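Local coordinates for protein GDP-6-deoxy-D-mannose reductase (Pseudomonas aeruginosa, PDB 6X3B) that probably reduces GDP-4-dehydro-6-deoxy-D-mannose to GDP-D-rhamnose with NADPH, in the pathway that builds the lipopolysaccharide O-antigen, at residues T84-P87 with E88-D92; A94-L97 with Q98-L102. All blocks are in the same frame, centred on the assembly; numbering follows the deposited sequence.

Interaction 1. Residues T84-P87 with E88-D92; sequences TYVP and EAFRD. With NDP (NADPH dihydro-nicotinamide-adenine-dinucleotide phosphate), chain E.
The Tyr85 ring carries Pro87 CD on one face, 3.4 Å above its plane and over its centre, while Tyr85 CD2 comes within 3.9 Å of Glu88 CB. The ring and Glu88 carboxylate planes are only 9° apart, although the two side chains run roughly perpendicular to each other. Farther along, the Arg91 guanidinium grips that carboxylate side-on. Almost within the guanidinium plane, NE donates to Glu88 OE1 (3.0 Å), and NH2 donates to the syn lone pair of Glu88 OE2 (2.8 Å), the two bonds of one salt bridge; they limit rotation of both groups. Asp92 CB sits above one guanidinium face, off its middle.

These groups line the short helix 86-91, from Tyr85 at its N-cap position to Asp92 just past its last turn. Tyr85 O accepts the N-H of Ala89, and Val86 O takes that of Phe90. Val86 CG1, anti to its backbone N (chi1 174°), lies beside the Phe90 ring, 3.7 Å from CE2; Phe90 also packs on Thr168 of the second subunit. Just ahead of the helix, Thr84 OG1 donates to the cofactor phosphate oxygen O1A at 2.8 Å, and Lys187 NZ is a second partner of that hydroxyl.

Interaction 2. Residues A94-L97 with Q98-L102; sequences ARTL and QINLL
Thr96 and Asn100, one helical turn apart, run alongside each other in one direction, with Thr96 CG2 3.7 Å from Asn100 ND2. Their polar ends are held from elsewhere: Thr96 OG1 bonds to Gln83 NE2, Asn100 OD1 to Gln83 N, and Asn100 ND2 to Ser154 OG, so this buried face of the helix is tied both to the loop carrying Gln83 and to helix 150-169. Arg95 and Ile99 instead cross at a slant, Arg95 CG meeting Ile99 CD1 at 3.9 Å. CG1 of Ile99 is anti to its own carbonyl carbon (chi1 -64°), which brings it within 3.2 Å of Arg95 O; the same side chain touches the bound NADPH.

Helix 93-114 belongs to the nucleotide-binding alpha/beta domain of this epimerase/dehydratase family, leading into the parallel strand 119-123. Its backbone ladder is regular at first, Gln98 N to Ala94 O (2.8 Å), then Ile99 N to Arg95 O and Asn100 N to Thr96 O. At Leu97 O the turn widens to pi type: Leu101 N bonds there at 2.8 Å and Leu102 N adds a weak bond at 3.3 Å. Gln98 CG stands beside its own backbone N (chi1 -62°), which puts it 3.1 Å from Ala94 O; a further bend at chi2 turns the amide, whose OE1 bonds to Gln98 NE2 of the second subunit, while Leu101 packs on Leu101 of that subunit.

How the interactions relate
The two contacts sit on consecutive helices, 86-91 and 93-114, with centres 11 Å apart, and they touch where Ala89 CA comes 3.3 Å from Thr96 OG1. Interaction 1 is a surface contact, and its side-chain chemistry is mostly ionic and aromatic; interaction 2 is largely buried, with aliphatic side chains and amides. Both pack against helix 150-169 and draw on Gln83, and Asp92, just past the first helix, is the N-cap of the second, its OD1 making a weak hydrogen bond to Arg95 N. Each reaches NADPH differently, interaction 1 through a hydroxyl on a phosphate, interaction 2 through an apolar side chain. The second subunit meets interaction 2 more extensively.

Interaction 1. Residues T84-P87 with E88-D92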
loop_
_atom_site.group_PDB
_atom_site.type_symbol
_atom_site.label_atom_id
_atom_site.label_comp_id
_atom_site.label_asym_id
_atom_site.label_seq_id
_atom_site.Cartn_x
_atom_site.Cartn_y
_atom_site.Cartn_z
ATOM N N THR A 84 1.351 -16.739 1.785
ATOM C CA THR A 84 0.792 -16.347 3.073
ATOM C C THR A 84 1.751 -16.569 4.234
ATOM O O THR A 84 1.349 -16.401 5.389
ATOM C CB THR A 84 -0.501 -17.111 3.335
ATOM O OG1 THR A 84 -0.186 -18.494 3.573
ATOM C CG2 THR A 84 -1.432 -17.007 2.121
ATOM N N TYR A 85 2.995 -16.940 3.962
ATOM C CA TYR A 85 3.956 -17.295 5.000
ATOM C C TYR A 85 4.956 -16.151 5.188
ATOM O O TYR A 85 5.674 -15.795 4.251
ATOM C CB TYR A 85 4.666 -18.597 4.614
ATOM C CG TYR A 85 5.455 -19.273 5.732
ATOM C CD1 TYR A 85 4.897 -19.462 7.000
ATOM C CD2 TYR A 85 6.754 -19.745 5.508
ATOM C CE1 TYR A 85 5.623 -20.085 8.025
ATOM C CE2 TYR A 85 7.476 -20.375 6.512
ATOM C CZ TYR A 85 6.911 -20.544 7.765
ATOM O OH TYR A 85 7.645 -21.160 8.755
ATOM N N VAL A 86 5.003 -15.581 6.401
ATOM C CA VAL A 86 5.917 -14.468 6.652
ATOM C C VAL A 86 7.379 -14.852 6.448
ATOM O O VAL A 86 8.105 -14.093 5.789
ATOM C CB VAL A 86 5.638 -13.857 8.045
ATOM C CG1 VAL A 86 6.689 -12.789 8.388
ATOM C CG2 VAL A 86 4.203 -13.251 8.090
ATOM N N PRO A 87 7.867 -16.004 6.933
ATOM C CA PRO A 87 9.285 -16.317 6.669
ATOM C C PRO A 87 9.603 -16.433 5.192
ATOM O O PRO A 87 10.665 -15.980 4.766
ATOM C CB PRO A 87 9.498 -17.638 7.425
ATOM C CG PRO A 87 8.539 -17.578 8.534
ATOM C CD PRO A 87 7.293 -16.944 7.914
ATOM N N GLU A 88 8.688 -16.981 4.383
ATOM C CA GLU A 88 8.920 -17.048 2.943
ATOM C C GLU A 88 8.989 -15.651 2.323
ATOM O O GLU A 88 9.743 -15.417 1.371
ATOM C CB GLU A 88 7.802 -17.874 2.290
ATOM C CG GLU A 88 7.806 -17.897 0.769
ATOM C CD GLU A 88 9.086 -18.443 0.179
ATOM O OE1 GLU A 88 9.822 -19.174 0.878
ATOM O OE2 GLU A 88 9.358 -18.129 -1.000
ATOM N N ALA A 89 8.193 -14.717 2.837
ATOM C CA ALA A 89 8.225 -13.360 2.298
ATOM C C ALA A 89 9.542 -12.680 2.640
ATOM O O ALA A 89 10.093 -11.940 1.820
ATOM C CB ALA A 89 7.038 -12.549 2.827
ATOM N N PHE A 90 10.064 -12.906 3.845
ATOM C CA PHE A 90 11.379 -12.354 4.158
ATOM C C PHE A 90 12.454 -12.978 3.280
ATOM O O PHE A 90 13.407 -12.300 2.876
ATOM C CB PHE A 90 11.708 -12.567 5.632
ATOM C CG PHE A 90 11.205 -11.479 6.533
ATOM C CD1 PHE A 90 11.670 -10.187 6.397
ATOM C CD2 PHE A 90 10.279 -11.754 7.522
ATOM C CE1 PHE A 90 11.227 -9.184 7.238
ATOM C CE2 PHE A 90 9.833 -10.768 8.370
ATOM C CZ PHE A 90 10.318 -9.468 8.227
ATOM N N ARG A 91 12.311 -14.275 2.973
ATOM C CA ARG A 91 13.300 -14.961 2.148
ATOM C C ARG A 91 13.317 -14.418 0.727
ATOM O O ARG A 91 14.392 -14.248 0.138
ATOM C CB ARG A 91 13.025 -16.469 2.135
ATOM C CG ARG A 91 14.169 -17.283 1.508
ATOM C CD ARG A 91 13.759 -18.720 1.151
ATOM N NE ARG A 91 12.698 -18.775 0.143
ATOM C CZ ARG A 91 12.895 -18.641 -1.166
ATOM N NH1 ARG A 91 14.120 -18.439 -1.642
ATOM N NH2 ARG A 91 11.867 -18.697 -1.998
ATOM N N ASP A 92 12.140 -14.155 0.150
ATOM C CA ASP A 92 12.023 -13.706 -1.237
ATOM C C ASP A 92 10.907 -12.667 -1.321
ATOM O O ASP A 92 9.775 -12.969 -1.735
ATOM C CB ASP A 92 11.751 -14.891 -2.167
ATOM C CG ASP A 92 11.931 -14.546 -3.637
ATOM O OD1 ASP A 92 12.073 -13.358 -3.962
ATOM O OD2 ASP A 92 11.924 -15.470 -4.479
HETATM P PA NDP E . -2.803 -20.914 2.208
HETATM O O1A NDP E . -1.359 -20.572 2.056
HETATM O O2A NDP E . -3.171 -22.088 3.051
HETATM O O5B NDP E . -3.470 -21.072 0.761
HETATM C C5B NDP E . -3.002 -20.234 -0.322
HETATM C C4B NDP E . -3.767 -20.578 -1.576
HETATM O O4B NDP E . -3.320 -19.724 -2.660
HETATM C C3B NDP E . -3.615 -22.020 -2.083
HETATM O O3B NDP E . -4.861 -22.534 -2.536
HETATM C C2B NDP E . -2.603 -21.876 -3.213
HETATM O O2B NDP E . -2.793 -22.898 -4.189
HETATM C C1B NDP E . -2.999 -20.519 -3.776
HETATM N N9A NDP E . -1.941 -19.863 -4.532
HETATM C C8A NDP E . -0.704 -19.490 -4.067
HETATM N N7A NDP E . 0.044 -18.924 -4.980
HETATM C C5A NDP E . -0.746 -18.924 -6.120
HETATM C C6A NDP E . -0.525 -18.463 -7.430
HETATM N N6A NDP E . 0.623 -17.894 -7.788
HETATM N N1A NDP E . -1.520 -18.615 -8.336
HETATM C C2A NDP E . -2.656 -19.195 -7.932
HETATM N N3A NDP E . -2.980 -19.667 -6.731
HETATM C C4A NDP E . -1.973 -19.501 -5.857
HETATM O O3 NDP E . -3.582 -19.632 2.767
HETATM P PN NDP E . -4.700 -19.506 3.907
HETATM O O1N NDP E . -5.909 -20.263 3.469
HETATM O O2N NDP E . -4.082 -19.854 5.219
HETATM O O5D NDP E . -5.011 -17.935 3.866
HETATM C C5D NDP E . -6.122 -17.465 3.066
HETATM C C4D NDP E . -6.093 -15.957 3.022
HETATM O O4D NDP E . -6.242 -15.443 4.370
HETATM C C3D NDP E . -4.804 -15.333 2.469
HETATM O O3D NDP E . -5.087 -14.186 1.679
HETATM C C2D NDP E . -4.045 -14.985 3.747
HETATM O O2D NDP E . -3.109 -13.934 3.566
HETATM C C1D NDP E . -5.178 -14.577 4.682
HETATM N N1N NDP E . -4.823 -14.753 6.121
HETATM C C2N NDP E . -4.732 -15.999 6.678
HETATM C C3N NDP E . -4.559 -16.175 8.024
HETATM C C7N NDP E . -4.211 -17.529 8.513
HETATM O O7N NDP E . -3.966 -17.704 9.711
HETATM N N7N NDP E . -4.174 -18.523 7.637
HETATM C C4N NDP E . -4.731 -14.997 8.920
HETATM C C5N NDP E . -4.769 -13.709 8.210
HETATM C C6N NDP E . -4.580 -13.657 6.913
HETATM P P2B NDP E . -1.496 -23.853 -4.300
HETATM O O1X NDP E . -1.832 -24.876 -5.363
HETATM O O2X NDP E . -0.328 -22.977 -4.700
HETATM O O3X NDP E . -1.295 -24.485 -2.939
#

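Interaction 2. Residues A94-L97 with Q98-L102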
loop_
_atom_site.group_PDB
_atom_site.type_symbol
_atom_site.label_atom_id
_atom_site.label_comp_id
_atom_site.label_asym_id
_atom_site.label_seq_id
_atom_site.Cartn_x
_atom_site.Cartn_y
_atom_site.Cartn_z
ATOM N N ALA A 94 10.437 -10.082 -3.329
ATOM C CA ALA A 94 9.963 -9.815 -4.677
ATOM C C ALA A 94 8.901 -10.816 -5.096
ATOM O O ALA A 94 7.854 -10.432 -5.634
ATOM C CB ALA A 94 11.129 -9.842 -5.663
ATOM N N ARG A 95 9.143 -12.104 -4.836
ATOM C CA ARG A 95 8.165 -13.113 -5.228
ATOM C C ARG A 95 6.867 -12.953 -4.456
ATOM O O ARG A 95 5.784 -13.199 -4.994
ATOM C CB ARG A 95 8.728 -14.526 -5.014
ATOM C CG ARG A 95 7.776 -15.631 -5.499
ATOM C CD ARG A 95 8.566 -16.828 -6.055
ATOM N NE ARG A 95 7.729 -17.685 -6.899
ATOM C CZ ARG A 95 7.644 -17.601 -8.227
ATOM N NH1 ARG A 95 8.353 -16.700 -8.897
ATOM N NH2 ARG A 95 6.847 -18.434 -8.884
ATOM N N THR A 96 6.949 -12.585 -3.177
ATOM C CA THR A 96 5.713 -12.363 -2.432
ATOM C C THR A 96 4.955 -11.154 -2.984
ATOM O O THR A 96 3.724 -11.189 -3.122
ATOM C CB THR A 96 6.032 -12.223 -0.943
ATOM O OG1 THR A 96 6.284 -13.533 -0.418
ATOM C CG2 THR A 96 4.859 -11.597 -0.168
ATOM N N LEU A 97 5.678 -10.097 -3.365
ATOM C CA LEU A 97 5.011 -8.952 -3.975
ATOM C C LEU A 97 4.409 -9.323 -5.319
ATOM O O LEU A 97 3.283 -8.918 -5.619
ATOM C CB LEU A 97 5.982 -7.777 -4.129
ATOM C CG LEU A 97 6.427 -7.169 -2.801
ATOM C CD1 LEU A 97 7.567 -6.184 -3.075
ATOM C CD2 LEU A 97 5.256 -6.466 -2.095
ATOM N N GLN A 98 5.138 -10.104 -6.134
ATOM C CA GLN A 98 4.617 -10.524 -7.431
ATOM C C GLN A 98 3.324 -11.312 -7.272
ATOM O O GLN A 98 2.332 -11.038 -7.956
ATOM C CB GLN A 98 5.655 -11.365 -8.196
ATOM C CG GLN A 98 6.982 -10.630 -8.552
ATOM C CD GLN A 98 6.796 -9.568 -9.619
ATOM O OE1 GLN A 98 5.725 -9.461 -10.232
ATOM N NE2 GLN A 98 7.826 -8.759 -9.836
ATOM N N ILE A 99 3.327 -12.309 -6.384
ATOM C CA ILE A 99 2.154 -13.167 -6.217
ATOM C C ILE A 99 0.993 -12.370 -5.629
ATOM O O ILE A 99 -0.137 -12.410 -6.135
ATOM C CB ILE A 99 2.490 -14.374 -5.321
ATOM C CG1 ILE A 99 3.553 -15.262 -5.982
ATOM C CG2 ILE A 99 1.194 -15.138 -4.961
ATOM C CD1 ILE A 99 3.981 -16.456 -5.129
ATOM N N ASN A 100 1.253 -11.655 -4.537
ATOM C CA ASN A 100 0.153 -11.067 -3.794
ATOM C C ASN A 100 -0.342 -9.774 -4.421
ATOM O O ASN A 100 -1.538 -9.462 -4.328
ATOM C CB ASN A 100 0.551 -10.840 -2.347
ATOM C CG ASN A 100 0.672 -12.146 -1.566
ATOM O OD1 ASN A 100 0.350 -13.225 -2.078
ATOM N ND2 ASN A 100 1.143 -12.051 -0.326
ATOM N N LEU A 101 0.530 -9.016 -5.080
ATOM C CA LEU A 101 0.086 -7.756 -5.666
ATOM C C LEU A 101 -0.118 -7.884 -7.167
ATOM O O LEU A 101 -1.211 -7.609 -7.676
ATOM C CB LEU A 101 1.086 -6.628 -5.358
ATOM C CG LEU A 101 0.689 -5.281 -5.951
ATOM C CD1 LEU A 101 -0.642 -4.821 -5.335
ATOM C CD2 LEU A 101 1.797 -4.275 -5.639
ATOM N N LEU A 102 0.929 -8.289 -7.894
ATOM C CA LEU A 102 0.779 -8.449 -9.336
ATOM C C LEU A 102 -0.189 -9.584 -9.663
ATOM O O LEU A 102 -0.900 -9.519 -10.668
ATOM C CB LEU A 102 2.144 -8.675 -9.989
ATOM C CG LEU A 102 2.938 -7.382 -10.257
ATOM C CD1 LEU A 102 2.144 -6.467 -11.186
ATOM C CD2 LEU A 102 3.254 -6.626 -8.976
#